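Local coordinates for lectin (Pleurotus ostreatus, PDB 6T0Q), which binds N-acetylgalactosamine, probably also related galactose-type sugars, and carries bound calcium ions, at residues A[27-32]-A[187-192]; A[32-37]-A[176-181]; A[68-73]-A[129-134]. One frame throughout, in Å; residues are numbered along the deposited sequence.

All three contacts lie in the half of the chain that holds the first calcium site. Contact 3 pairs strands 67-76 and 126-135, in the middle of an antiparallel sheet. Contact 2 is the small sheet of strands 34-37 and 174-178. Contact 1 packs the loop before strand 34-37 against the loop after strand 174-178. Along the chain, contact 1 is outermost and contact 3 innermost. The centres of contacts 1 and 3 are about 11 Å apart, those of 2 and 3 about 18 Å. Hydrogen bonds of S130 OG with L29 O and of S33 OG with A129 O tie the loop and the small sheet near the calcium to the larger sheet.

Contact 1 (A[27-32]-A[187-192]); sequences PALLST and PVLPPV. Unlike the reference sequence in segment 27-32: S31 (reference Asn), T32 (reference Ala).
L30 and L189 meet where two loops pass over an antiparallel sheet. Segment 27-32 joins strands 23-24 and 34-37. Residues 187-191 of the other loop have the backbone angles of a polyproline II stretch. No hydrogen bond links the two segments, and the contact is mainly apolar.

The L30 side chain can be followed outward. Its CA-CB bond points at the proline-rich segment. A chi1 of -70° puts CG beside the backbone N and anti to the carbonyl carbon. CG then lies 4.0 Å from L189 CD2, and the two leucines slide past each other in opposite directions. At the fork, CD1 reaches the P187 ring, 3.9 Å from P187 CB, and the two side chains cross at about a right angle. The other branch turns to the sheet, with L30 CD2 3.8 Å from V73 O. M128, S130 and Y179 also touch this buried leucine.

Both L189 methyls also rest against the A28 carbonyl, with L189 CD2 3.7 Å from A28 O. L29 starts out pointing away from segment 187-192, but its tip returns to it, with L29 CD2 3.8 Å from L189 CD1.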
ATOM      1  N   PRO A  27     -13.270  25.244 -11.090  1.00 23.06           N
ATOM      2  CA  PRO A  27     -12.383  26.312 -10.614  1.00 24.50           C
ATOM      3  C   PRO A  27     -12.970  27.042  -9.417  1.00 26.94           C
ATOM      4  O   PRO A  27     -14.162  27.350  -9.382  1.00 25.46           O
ATOM      5  CB  PRO A  27     -12.274  27.242 -11.828  1.00 22.50           C
ATOM      6  CG  PRO A  27     -12.557  26.355 -13.012  1.00 34.94           C
ATOM      7  CD  PRO A  27     -13.649  25.431 -12.499  1.00 27.73           C
ATOM      8  N   ALA A  28     -12.125  27.291  -8.418  1.00 22.95           N
ATOM      9  CA  ALA A  28     -12.459  28.282  -7.403  1.00 23.76           C
ATOM     10  C   ALA A  28     -12.289  29.669  -8.010  1.00 25.44           C
ATOM     11  O   ALA A  28     -11.311  29.926  -8.715  1.00 24.31           O
ATOM     12  CB  ALA A  28     -11.571  28.119  -6.167  1.00 17.36           C
ATOM     13  N   LEU A  29     -13.257  30.548  -7.774  1.00 19.76           N
ATOM     14  CA  LEU A  29     -13.273  31.881  -8.362  1.00 19.75           C
ATOM     15  C   LEU A  29     -13.159  32.936  -7.268  1.00 21.58           C
ATOM     16  O   LEU A  29     -13.639  32.739  -6.151  1.00 19.07           O
ATOM     17  CB  LEU A  29     -14.566  32.115  -9.151  1.00 19.06           C
ATOM     18  CG  LEU A  29     -14.912  31.005 -10.146  1.00 25.29           C
ATOM     19  CD1 LEU A  29     -16.349  31.172 -10.658  1.00 31.92           C
ATOM     20  CD2 LEU A  29     -13.908  31.009 -11.294  1.00 22.79           C
ATOM     21  N   LEU A  30     -12.569  34.074  -7.616  1.00 20.82           N
ATOM     22  CA  LEU A  30     -12.398  35.183  -6.683  1.00 23.06           C
ATOM     23  C   LEU A  30     -13.513  36.214  -6.776  1.00 24.23           C
ATOM     24  O   LEU A  30     -13.505  37.184  -6.008  1.00 19.78           O
ATOM     25  CB  LEU A  30     -11.049  35.861  -6.930  1.00 17.70           C
ATOM     26  CG  LEU A  30      -9.815  35.040  -6.533  1.00 20.33           C
ATOM     27  CD1 LEU A  30      -8.573  35.823  -6.916  1.00 20.72           C
ATOM     28  CD2 LEU A  30      -9.829  34.740  -5.036  1.00 16.76           C
ATOM     29  N   SER A  31     -14.475  36.008  -7.682  1.00 22.29           N
ATOM     30  CA  SER A  31     -15.449  37.046  -8.036  1.00 23.51           C
ATOM     31  C   SER A  31     -16.251  37.527  -6.834  1.00 24.97           C
ATOM     32  O   SER A  31     -16.632  38.702  -6.769  1.00 25.65           O
ATOM     33  CB  SER A  31     -16.407  36.520  -9.109  1.00 31.37           C
ATOM     34  OG  SER A  31     -15.678  36.005 -10.214  1.00 45.35           O
ATOM     35  N   THR A  32     -16.562  36.635  -5.893  1.00 18.67           N
ATOM     36  CA  THR A  32     -17.360  37.024  -4.737  1.00 23.36           C
ATOM     37  C   THR A  32     -16.510  37.339  -3.516  1.00 24.05           C
ATOM     38  O   THR A  32     -17.058  37.625  -2.447  1.00 23.74           O
ATOM     39  CB  THR A  32     -18.377  35.936  -4.395  1.00 28.93           C
ATOM     40  OG1 THR A  32     -17.691  34.760  -3.958  1.00 35.17           O
ATOM     41  CG2 THR A  32     -19.226  35.601  -5.617  1.00 38.29           C
ATOM     42  N   PRO A 187      -7.530  40.029  -9.427  1.00 22.55           N
ATOM     43  CA  PRO A 187      -6.398  39.119  -9.645  1.00 19.99           C
ATOM     44  C   PRO A 187      -6.747  38.043 -10.663  1.00 23.53           C
ATOM     45  O   PRO A 187      -7.867  37.528 -10.691  1.00 24.75           O
ATOM     46  CB  PRO A 187      -6.146  38.516  -8.256  1.00 21.85           C
ATOM     47  CG  PRO A 187      -6.761  39.503  -7.288  1.00 20.04           C
ATOM     48  CD  PRO A 187      -7.973  40.029  -8.021  1.00 18.60           C
ATOM     49  N   VAL A 188      -5.777  37.712 -11.519  1.00 22.05           N
ATOM     50  CA  VAL A 188      -5.982  36.635 -12.480  1.00 21.35           C
ATOM     51  C   VAL A 188      -5.795  35.304 -11.763  1.00 17.79           C
ATOM     52  O   VAL A 188      -4.965  35.173 -10.854  1.00 21.82           O
ATOM     53  CB  VAL A 188      -5.033  36.765 -13.687  1.00 30.74           C
ATOM     54  CG1 VAL A 188      -5.085  38.184 -14.273  1.00 35.47           C
ATOM     55  CG2 VAL A 188      -3.625  36.397 -13.309  1.00 35.82           C
ATOM     56  N   LEU A 189      -6.595  34.323 -12.142  1.00 20.33           N
ATOM     57  CA  LEU A 189      -6.482  33.013 -11.530  1.00 24.43           C
ATOM     58  C   LEU A 189      -5.240  32.308 -12.071  1.00 24.25           C
ATOM     59  O   LEU A 189      -4.966  32.381 -13.268  1.00 23.42           O
ATOM     60  CB  LEU A 189      -7.738  32.193 -11.826  1.00 19.43           C
ATOM     61  CG  LEU A 189      -9.052  32.747 -11.259  1.00 25.30           C
ATOM     62  CD1 LEU A 189     -10.266  31.974 -11.789  1.00 21.24           C
ATOM     63  CD2 LEU A 189      -9.032  32.718  -9.728  1.00 21.65           C
ATOM     64  N   PRO A 190      -4.463  31.644 -11.221  1.00 24.49           N
ATOM     65  CA  PRO A 190      -3.341  30.841 -11.717  1.00 22.84           C
ATOM     66  C   PRO A 190      -3.861  29.588 -12.397  1.00 24.44           C
ATOM     67  O   PRO A 190      -5.046  29.250 -12.253  1.00 22.76           O
ATOM     68  CB  PRO A 190      -2.575  30.488 -10.435  1.00 22.09           C
ATOM     69  CG  PRO A 190      -3.665  30.359  -9.419  1.00 23.37           C
ATOM     70  CD  PRO A 190      -4.685  31.438  -9.779  1.00 22.29           C
ATOM     71  N   PRO A 191      -3.013  28.857 -13.121  1.00 20.58           N
ATOM     72  CA  PRO A 191      -3.430  27.536 -13.609  1.00 19.20           C
ATOM     73  C   PRO A 191      -3.741  26.614 -12.438  1.00 19.45           C
ATOM     74  O   PRO A 191      -3.187  26.766 -11.347  1.00 20.43           O
ATOM     75  CB  PRO A 191      -2.206  27.046 -14.402  1.00 24.65           C
ATOM     76  CG  PRO A 191      -1.051  27.813 -13.823  1.00 28.64           C
ATOM     77  CD  PRO A 191      -1.620  29.171 -13.499  1.00 27.00           C
ATOM     78  N   VAL A 192      -4.647  25.653 -12.665  1.00 20.22           N
ATOM     79  CA  VAL A 192      -5.027  24.740 -11.585  1.00 20.59           C
ATOM     80  C   VAL A 192      -3.804  23.996 -11.053  1.00 22.25           C
ATOM     81  O   VAL A 192      -3.629  23.850  -9.836  1.00 20.01           O
ATOM     82  CB  VAL A 192      -6.130  23.765 -12.044  1.00 21.05           C
ATOM     83  CG1 VAL A 192      -5.725  23.002 -13.343  1.00 18.99           C
ATOM     84  CG2 VAL A 192      -6.456  22.797 -10.927  1.00 19.19           C
TER

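Contact 2 (A[32-37]-A[176-181]). Unlike the reference sequence in segment 32-37: T32 (reference Ala).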
ATOM      1  N   THR A  32     -16.562  36.635  -5.893  1.00 18.67           N
ATOM      2  CA  THR A  32     -17.360  37.024  -4.737  1.00 23.36           C
ATOM      3  C   THR A  32     -16.510  37.339  -3.516  1.00 24.05           C
ATOM      4  O   THR A  32     -17.058  37.625  -2.447  1.00 23.74           O
ATOM      5  CB  THR A  32     -18.377  35.936  -4.395  1.00 28.93           C
ATOM      6  OG1 THR A  32     -17.691  34.760  -3.958  1.00 35.17           O
ATOM      7  CG2 THR A  32     -19.226  35.601  -5.617  1.00 38.29           C
ATOM      8  N   SER A  33     -15.191  37.318  -3.648  1.00 17.61           N
ATOM      9  CA  SER A  33     -14.341  37.489  -2.482  1.00 18.75           C
ATOM     10  C   SER A  33     -14.064  38.965  -2.215  1.00 22.99           C
ATOM     11  O   SER A  33     -14.215  39.819  -3.094  1.00 22.67           O
ATOM     12  CB  SER A  33     -13.025  36.722  -2.673  1.00 19.55           C
ATOM     13  OG  SER A  33     -12.226  36.813  -1.502  1.00 26.93           O
ATOM     14  N   LYS A  34     -13.637  39.259  -0.982  1.00 18.12           N
ATOM     15  CA  LYS A  34     -13.280  40.610  -0.567  1.00 17.09           C
ATOM     16  C   LYS A  34     -11.836  40.671  -0.075  1.00 17.98           C
ATOM     17  O   LYS A  34     -11.314  39.714   0.504  1.00 20.61           O
ATOM     18  CB  LYS A  34     -14.199  41.127   0.565  1.00 19.37           C
ATOM     19  CG  LYS A  34     -15.707  40.873   0.373  1.00 24.73           C
ATOM     20  CD  LYS A  34     -16.245  41.623  -0.831  1.00 32.10           C
ATOM     21  CE  LYS A  34     -17.754  41.391  -1.014  1.00 40.05           C
ATOM     22  NZ  LYS A  34     -18.210  41.878  -2.353  1.00 44.53           N
ATOM     23  N   TRP A  35     -11.204  41.817  -0.313  1.00 16.80           N
ATOM     24  CA  TRP A  35      -9.935  42.149   0.324  1.00 17.34           C
ATOM     25  C   TRP A  35     -10.184  42.532   1.779  1.00 20.81           C
ATOM     26  O   TRP A  35     -11.104  43.303   2.069  1.00 19.69           O
ATOM     27  CB  TRP A  35      -9.277  43.324  -0.406  1.00 15.14           C
ATOM     28  CG  TRP A  35      -8.846  43.000  -1.800  1.00 16.56           C
ATOM     29  CD1 TRP A  35      -9.519  43.272  -2.962  1.00 19.25           C
ATOM     30  CD2 TRP A  35      -7.631  42.346  -2.177  1.00 17.55           C
ATOM     31  NE1 TRP A  35      -8.791  42.812  -4.042  1.00 18.30           N
ATOM     32  CE2 TRP A  35      -7.630  42.239  -3.584  1.00 18.92           C
ATOM     33  CE3 TRP A  35      -6.544  41.830  -1.457  1.00 17.64           C
ATOM     34  CZ2 TRP A  35      -6.583  41.637  -4.287  1.00 22.66           C
ATOM     35  CZ3 TRP A  35      -5.502  41.230  -2.160  1.00 23.19           C
ATOM     36  CH2 TRP A  35      -5.533  41.141  -3.557  1.00 18.70           C
ATOM     37  N   ILE A  36      -9.366  42.020   2.701  1.00 17.94           N
ATOM     38  CA  ILE A  36      -9.514  42.434   4.092  1.00 19.58           C
ATOM     39  C   ILE A  36      -8.172  42.862   4.665  1.00 22.54           C
ATOM     40  O   ILE A  36      -7.102  42.404   4.243  1.00 18.63           O
ATOM     41  CB  ILE A  36     -10.143  41.344   4.983  1.00 18.39           C
ATOM     42  CG1 ILE A  36      -9.281  40.078   4.997  1.00 18.37           C
ATOM     43  CG2 ILE A  36     -11.580  41.070   4.547  1.00 19.65           C
ATOM     44  CD1 ILE A  36      -9.856  38.968   5.904  1.00 20.74           C
ATOM     45  N   TRP A  37      -8.251  43.767   5.632  1.00 19.50           N
ATOM     46  CA  TRP A  37      -7.121  44.135   6.471  1.00 18.13           C
ATOM     47  C   TRP A  37      -7.706  44.506   7.833  1.00 22.13           C
ATOM     48  O   TRP A  37      -8.812  44.073   8.180  1.00 20.37           O
ATOM     49  CB  TRP A  37      -6.290  45.241   5.783  1.00 14.78           C
ATOM     50  CG  TRP A  37      -4.927  45.407   6.379  1.00 18.58           C
ATOM     51  CD1 TRP A  37      -4.483  46.457   7.136  1.00 21.24           C
ATOM     52  CD2 TRP A  37      -3.834  44.476   6.304  1.00 15.62           C
ATOM     53  NE1 TRP A  37      -3.181  46.243   7.521  1.00 18.71           N
ATOM     54  CE2 TRP A  37      -2.760  45.035   7.024  1.00 19.36           C
ATOM     55  CE3 TRP A  37      -3.659  43.227   5.686  1.00 17.95           C
ATOM     56  CZ2 TRP A  37      -1.520  44.392   7.147  1.00 18.06           C
ATOM     57  CZ3 TRP A  37      -2.421  42.587   5.804  1.00 19.22           C
ATOM     58  CH2 TRP A  37      -1.369  43.175   6.532  1.00 21.69           C
ATOM     59  N   GLN A 176     -11.327  45.958   2.564  1.00 18.58           N
ATOM     60  CA  GLN A 176     -10.554  46.951   1.821  1.00 17.61           C
ATOM     61  C   GLN A 176     -11.036  47.153   0.390  1.00 20.99           C
ATOM     62  O   GLN A 176     -10.627  48.130  -0.251  1.00 22.77           O
ATOM     63  CB  GLN A 176      -9.071  46.546   1.767  1.00 15.79           C
ATOM     64  CG  GLN A 176      -8.438  46.401   3.150  1.00 17.02           C
ATOM     65  CD  GLN A 176      -8.483  47.701   3.917  1.00 19.01           C
ATOM     66  OE1 GLN A 176      -7.871  48.691   3.503  1.00 21.82           O
ATOM     67  NE2 GLN A 176      -9.222  47.716   5.028  1.00 19.61           N
ATOM     68  N   GLY A 177     -11.860  46.253  -0.126  1.00 22.68           N
ATOM     69  CA  GLY A 177     -12.342  46.363  -1.491  1.00 22.45           C
ATOM     70  C   GLY A 177     -12.946  45.047  -1.926  1.00 21.05           C
ATOM     71  O   GLY A 177     -12.891  44.040  -1.213  1.00 19.69           O
ATOM     72  N   ALA A 178     -13.551  45.072  -3.111  1.00 21.11           N
ATOM     73  CA  ALA A 178     -14.160  43.881  -3.690  1.00 22.19           C
ATOM     74  C   ALA A 178     -13.356  43.449  -4.908  1.00 21.86           C
ATOM     75  O   ALA A 178     -12.432  44.136  -5.345  1.00 25.74           O
ATOM     76  CB  ALA A 178     -15.630  44.133  -4.074  1.00 21.61           C
ATOM     77  N   TYR A 179     -13.716  42.285  -5.450  1.00 19.98           N
ATOM     78  CA  TYR A 179     -12.990  41.741  -6.597  1.00 20.07           C
ATOM     79  C   TYR A 179     -12.933  42.751  -7.735  1.00 24.01           C
ATOM     80  O   TYR A 179     -11.863  43.042  -8.280  1.00 22.93           O
ATOM     81  CB  TYR A 179     -13.668  40.447  -7.058  1.00 21.95           C
ATOM     82  CG  TYR A 179     -13.130  39.864  -8.344  1.00 24.43           C
ATOM     83  CD1 TYR A 179     -11.939  39.145  -8.355  1.00 22.44           C
ATOM     84  CD2 TYR A 179     -13.832  40.007  -9.541  1.00 27.16           C
ATOM     85  CE1 TYR A 179     -11.449  38.597  -9.534  1.00 22.20           C
ATOM     86  CE2 TYR A 179     -13.356  39.465 -10.716  1.00 25.25           C
ATOM     87  CZ  TYR A 179     -12.168  38.759 -10.705  1.00 27.81           C
ATOM     88  OH  TYR A 179     -11.692  38.218 -11.873  1.00 24.37           O
ATOM     89  N   GLN A 180     -14.080  43.315  -8.085  1.00 23.71           N
ATOM     90  CA  GLN A 180     -14.203  44.210  -9.226  1.00 32.87           C
ATOM     91  C   GLN A 180     -14.170  45.686  -8.843  1.00 36.01           C
ATOM     92  O   GLN A 180     -14.315  46.534  -9.725  1.00 42.78           O
ATOM     93  CB  GLN A 180     -15.498  43.904  -9.988  1.00 40.77           C
ATOM     94  CG  GLN A 180     -16.782  44.440  -9.324  1.00 52.27           C
ATOM     95  CD  GLN A 180     -16.983  43.993  -7.864  1.00 55.47           C
ATOM     96  OE1 GLN A 180     -16.847  42.803  -7.515  1.00 44.18           O
ATOM     97  NE2 GLN A 180     -17.318  44.955  -7.006  1.00 52.80           N
ATOM     98  N   ASN A 181     -13.998  46.019  -7.560  1.00 22.41           N
ATOM     99  CA  ASN A 181     -13.922  47.422  -7.126  1.00 23.14           C
ATOM    100  C   ASN A 181     -12.906  47.519  -5.988  1.00 26.50           C
ATOM    101  O   ASN A 181     -13.277  47.436  -4.816  1.00 19.79           O
ATOM    102  CB  ASN A 181     -15.294  47.946  -6.694  1.00 25.91           C
ATOM    103  CG  ASN A 181     -15.268  49.438  -6.354  1.00 29.45           C
ATOM    104  OD1 ASN A 181     -14.396  50.169  -6.811  1.00 31.58           O
ATOM    105  ND2 ASN A 181     -16.222  49.888  -5.553  1.00 27.20           N
TER
HETATM  106  O   HOH W   1     -16.205  40.544  -4.622  1.00 27.16           O
HETATM  107  O   HOH W   2      -9.668  43.338  -6.598  1.00 23.21           O
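A short two-stranded antiparallel sheet, strands 34-37 and 174-178, brings W35 against Q176 and G177 beside the first calcium site. The strand directions differ by 172°, but the ladder is irregular. W35 N donates to G177 O at 2.9 Å, and its own carbonyl takes Q176 N. That second bond, 2.7 Å from Q176 N to W35 O, is fairly straight at 164°, though the donor sits above the carbonyl plane. Further along, the direct bond from Y179 N to S33 O is weak. A water supplements it, donating to S33 O and accepting from Y179 N.

The W35 indole turns an edge to the second segment. CD1 lies 3.9 Å from A178 O, with that oxygen in the ring plane. W35 NE1 donates to a second water, which lies in the ring plane, 2.8 Å away, and probably donates to Y179 O. W184 meets the same indole, and the side chain of calcium ligand D77 is about 5 Å from that of W35.

K34 reaches across to A178. The bend at chi2, -64°, brings CD and NZ near the A178 methyl, with K34 NZ 3.8 Å from A178 CB. NZ has a weak bond to the water at S33 O.

W37 is about 4 Å, side chain to side chain, from calcium ligand N118. The amide of Q176 is held by G45 N at OE1 and A174 O at NE2. Its bent chain passes beside W37, placing Q176 CG 3.6 Å from W37 CB.

Contact 3 (A[68-73]-A[129-134])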
ATOM      1  N   VAL A  68     -14.828  17.549   2.797  1.00 25.60           N
ATOM      2  CA  VAL A  68     -13.804  16.581   2.424  1.00 25.94           C
ATOM      3  C   VAL A  68     -12.476  17.268   2.113  1.00 21.97           C
ATOM      4  O   VAL A  68     -11.437  16.921   2.676  1.00 23.11           O
ATOM      5  CB  VAL A  68     -14.275  15.722   1.230  1.00 24.93           C
ATOM      6  CG1 VAL A  68     -13.158  14.771   0.776  1.00 26.11           C
ATOM      7  CG2 VAL A  68     -15.540  14.954   1.595  1.00 29.20           C
ATOM      8  N   CYS A  69     -12.493  18.248   1.216  1.00 20.87           N
ATOM      9  CA  CYS A  69     -11.268  18.913   0.798  1.00 19.85           C
ATOM     10  C   CYS A  69     -11.651  20.249   0.180  1.00 23.38           C
ATOM     11  O   CYS A  69     -12.832  20.533  -0.035  1.00 22.55           O
ATOM     12  CB  CYS A  69     -10.471  18.042  -0.182  1.00 28.30           C
ATOM     13  SG  CYS A  69     -11.396  17.516  -1.648  1.00 35.83           S
ATOM     14  N   ALA A  70     -10.635  21.076  -0.093  1.00 21.14           N
ATOM     15  CA  ALA A  70     -10.872  22.429  -0.585  1.00 22.74           C
ATOM     16  C   ALA A  70      -9.866  22.795  -1.658  1.00 22.74           C
ATOM     17  O   ALA A  70      -8.692  22.421  -1.574  1.00 20.01           O
ATOM     18  CB  ALA A  70     -10.773  23.485   0.526  1.00 20.31           C
ATOM     19  N   THR A  71     -10.344  23.542  -2.653  1.00 21.04           N
ATOM     20  CA  THR A  71      -9.504  24.256  -3.603  1.00 21.64           C
ATOM     21  C   THR A  71      -9.430  25.708  -3.147  1.00 22.81           C
ATOM     22  O   THR A  71     -10.469  26.346  -2.954  1.00 22.48           O
ATOM     23  CB  THR A  71     -10.086  24.164  -5.011  1.00 24.93           C
ATOM     24  OG1 THR A  71     -10.130  22.791  -5.421  1.00 26.78           O
ATOM     25  CG2 THR A  71      -9.252  24.972  -5.990  1.00 22.89           C
ATOM     26  N   ILE A  72      -8.220  26.223  -2.955  1.00 18.28           N
ATOM     27  CA  ILE A  72      -8.029  27.565  -2.407  1.00 20.01           C
ATOM     28  C   ILE A  72      -7.300  28.427  -3.426  1.00 21.14           C
ATOM     29  O   ILE A  72      -6.342  27.971  -4.061  1.00 21.42           O
ATOM     30  CB  ILE A  72      -7.248  27.507  -1.075  1.00 21.74           C
ATOM     31  CG1 ILE A  72      -8.065  26.743  -0.020  1.00 21.84           C
ATOM     32  CG2 ILE A  72      -6.871  28.919  -0.579  1.00 20.12           C
ATOM     33  CD1 ILE A  72      -7.236  26.236   1.155  1.00 22.23           C
ATOM     34  N   VAL A  73      -7.752  29.673  -3.591  1.00 15.88           N
ATOM     35  CA  VAL A  73      -6.992  30.686  -4.323  1.00 17.08           C
ATOM     36  C   VAL A  73      -6.822  31.882  -3.401  1.00 20.42           C
ATOM     37  O   VAL A  73      -7.807  32.368  -2.832  1.00 18.37           O
ATOM     38  CB  VAL A  73      -7.676  31.109  -5.638  1.00 21.21           C
ATOM     39  CG1 VAL A  73      -6.870  32.246  -6.302  1.00 15.37           C
ATOM     40  CG2 VAL A  73      -7.798  29.909  -6.604  1.00 18.23           C
ATOM     41  N   ALA A 129      -9.031  35.734  -0.411  1.00 17.82           N
ATOM     42  CA  ALA A 129      -9.018  34.305  -0.677  1.00 20.10           C
ATOM     43  C   ALA A 129     -10.429  33.826  -0.985  1.00 22.11           C
ATOM     44  O   ALA A 129     -11.410  34.398  -0.506  1.00 18.89           O
ATOM     45  CB  ALA A 129      -8.441  33.511   0.502  1.00 17.30           C
ATOM     46  N   SER A 130     -10.511  32.800  -1.831  1.00 19.06           N
ATOM     47  CA  SER A 130     -11.687  31.955  -1.984  1.00 18.93           C
ATOM     48  C   SER A 130     -11.324  30.542  -1.570  1.00 20.12           C
ATOM     49  O   SER A 130     -10.256  30.035  -1.928  1.00 19.56           O
ATOM     50  CB  SER A 130     -12.223  31.907  -3.432  1.00 24.37           C
ATOM     51  OG  SER A 130     -13.040  33.030  -3.707  1.00 37.37           O
ATOM     52  N   ILE A 131     -12.240  29.905  -0.860  1.00 18.36           N
ATOM     53  CA  ILE A 131     -12.080  28.542  -0.373  1.00 20.50           C
ATOM     54  C   ILE A 131     -13.265  27.760  -0.922  1.00 22.17           C
ATOM     55  O   ILE A 131     -14.389  27.898  -0.425  1.00 20.59           O
ATOM     56  CB  ILE A 131     -12.037  28.495   1.158  1.00 20.72           C
ATOM     57  CG1 ILE A 131     -10.959  29.452   1.679  1.00 19.46           C
ATOM     58  CG2 ILE A 131     -11.841  27.061   1.659  1.00 21.84           C
ATOM     59  CD1 ILE A 131     -11.179  29.852   3.136  1.00 21.00           C
ATOM     60  N   LEU A 132     -13.039  26.960  -1.957  1.00 18.02           N
ATOM     61  CA  LEU A 132     -14.104  26.150  -2.535  1.00 19.88           C
ATOM     62  C   LEU A 132     -14.068  24.782  -1.860  1.00 22.36           C
ATOM     63  O   LEU A 132     -13.174  23.972  -2.131  1.00 21.41           O
ATOM     64  CB  LEU A 132     -13.952  26.031  -4.048  1.00 21.79           C
ATOM     65  CG  LEU A 132     -14.956  25.117  -4.764  1.00 22.32           C
ATOM     66  CD1 LEU A 132     -16.386  25.586  -4.533  1.00 20.13           C
ATOM     67  CD2 LEU A 132     -14.641  25.070  -6.253  1.00 20.11           C
ATOM     68  N   VAL A 133     -15.040  24.531  -0.985  1.00 20.98           N
ATOM     69  CA  VAL A 133     -15.097  23.307  -0.188  1.00 24.27           C
ATOM     70  C   VAL A 133     -15.926  22.272  -0.935  1.00 25.82           C
ATOM     71  O   VAL A 133     -17.038  22.564  -1.378  1.00 24.72           O
ATOM     72  CB  VAL A 133     -15.702  23.585   1.201  1.00 24.40           C
ATOM     73  CG1 VAL A 133     -15.969  22.271   1.950  1.00 20.98           C
ATOM     74  CG2 VAL A 133     -14.798  24.501   2.020  1.00 21.06           C
ATOM     75  N   HIS A 134     -15.399  21.059  -1.059  1.00 22.84           N
ATOM     76  CA  HIS A 134     -16.140  19.939  -1.625  1.00 22.62           C
ATOM     77  C   HIS A 134     -16.634  19.046  -0.497  1.00 25.32           C
ATOM     78  O   HIS A 134     -15.872  18.729   0.423  1.00 23.95           O
ATOM     79  CB  HIS A 134     -15.263  19.160  -2.597  1.00 27.50           C
ATOM     80  CG  HIS A 134     -14.714  20.017  -3.689  1.00 38.05           C
ATOM     81  ND1 HIS A 134     -15.459  20.381  -4.790  1.00 40.77           N
ATOM     82  CD2 HIS A 134     -13.517  20.638  -3.820  1.00 39.90           C
ATOM     83  CE1 HIS A 134     -14.733  21.163  -5.569  1.00 41.91           C
ATOM     84  NE2 HIS A 134     -13.551  21.335  -5.003  1.00 40.45           N
TER
HETATM   85  O   HOH W   3     -12.254  22.542  -7.172  1.00 26.87           O
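V68 and C69 both face H134 in a classic beta bulge, at one end of an antiparallel pairing between strands 67-76 and 126-135. Backbone hydrogen bonds come first. V68 N reaches H134 O at 2.8 Å, and H134 N reaches C69 O in a nearly straight bond, 174°. T71 with L132 and V73 with S130 then form two hydrogen-bonded pairs, each with two N-H...O bonds. Between the hydrogen-bonded pairs, CA-H...O contacts fill in: A70 CA lies 3.2 Å from L132 O, and I72 CA lies 3.4 Å from S130 O.

Apolar contacts lie on the face of A70, I72, I131 and V133. I131 CG2 fits between A70 CB, 3.9 Å away, and I72 CG1, 4.1 Å away. The I72 and I131 side chains run side by side and point the same way.

Polar contacts lie on the other face. A water in the plane of the H134 ring bridges H134 NE2 and T71 OG1, 2.8 Å from each. T71 OG1 gets there with a chi1 of -62°, which sets it beside the backbone N. S130 OG is hydrogen-bonded to L29 O.

One link is covalent: C69 SG forms a disulfide with C231 in strand 229-239.

The pair is central in its sheet. Strand 98-104 flanks 67-76, where the I72 backbone hydrogen-bonds that of L101. Strand 140-144 flanks 126-135, with a like bond between I131 and F143. The loop containing F25 and A28 covers the T71 and L132 side.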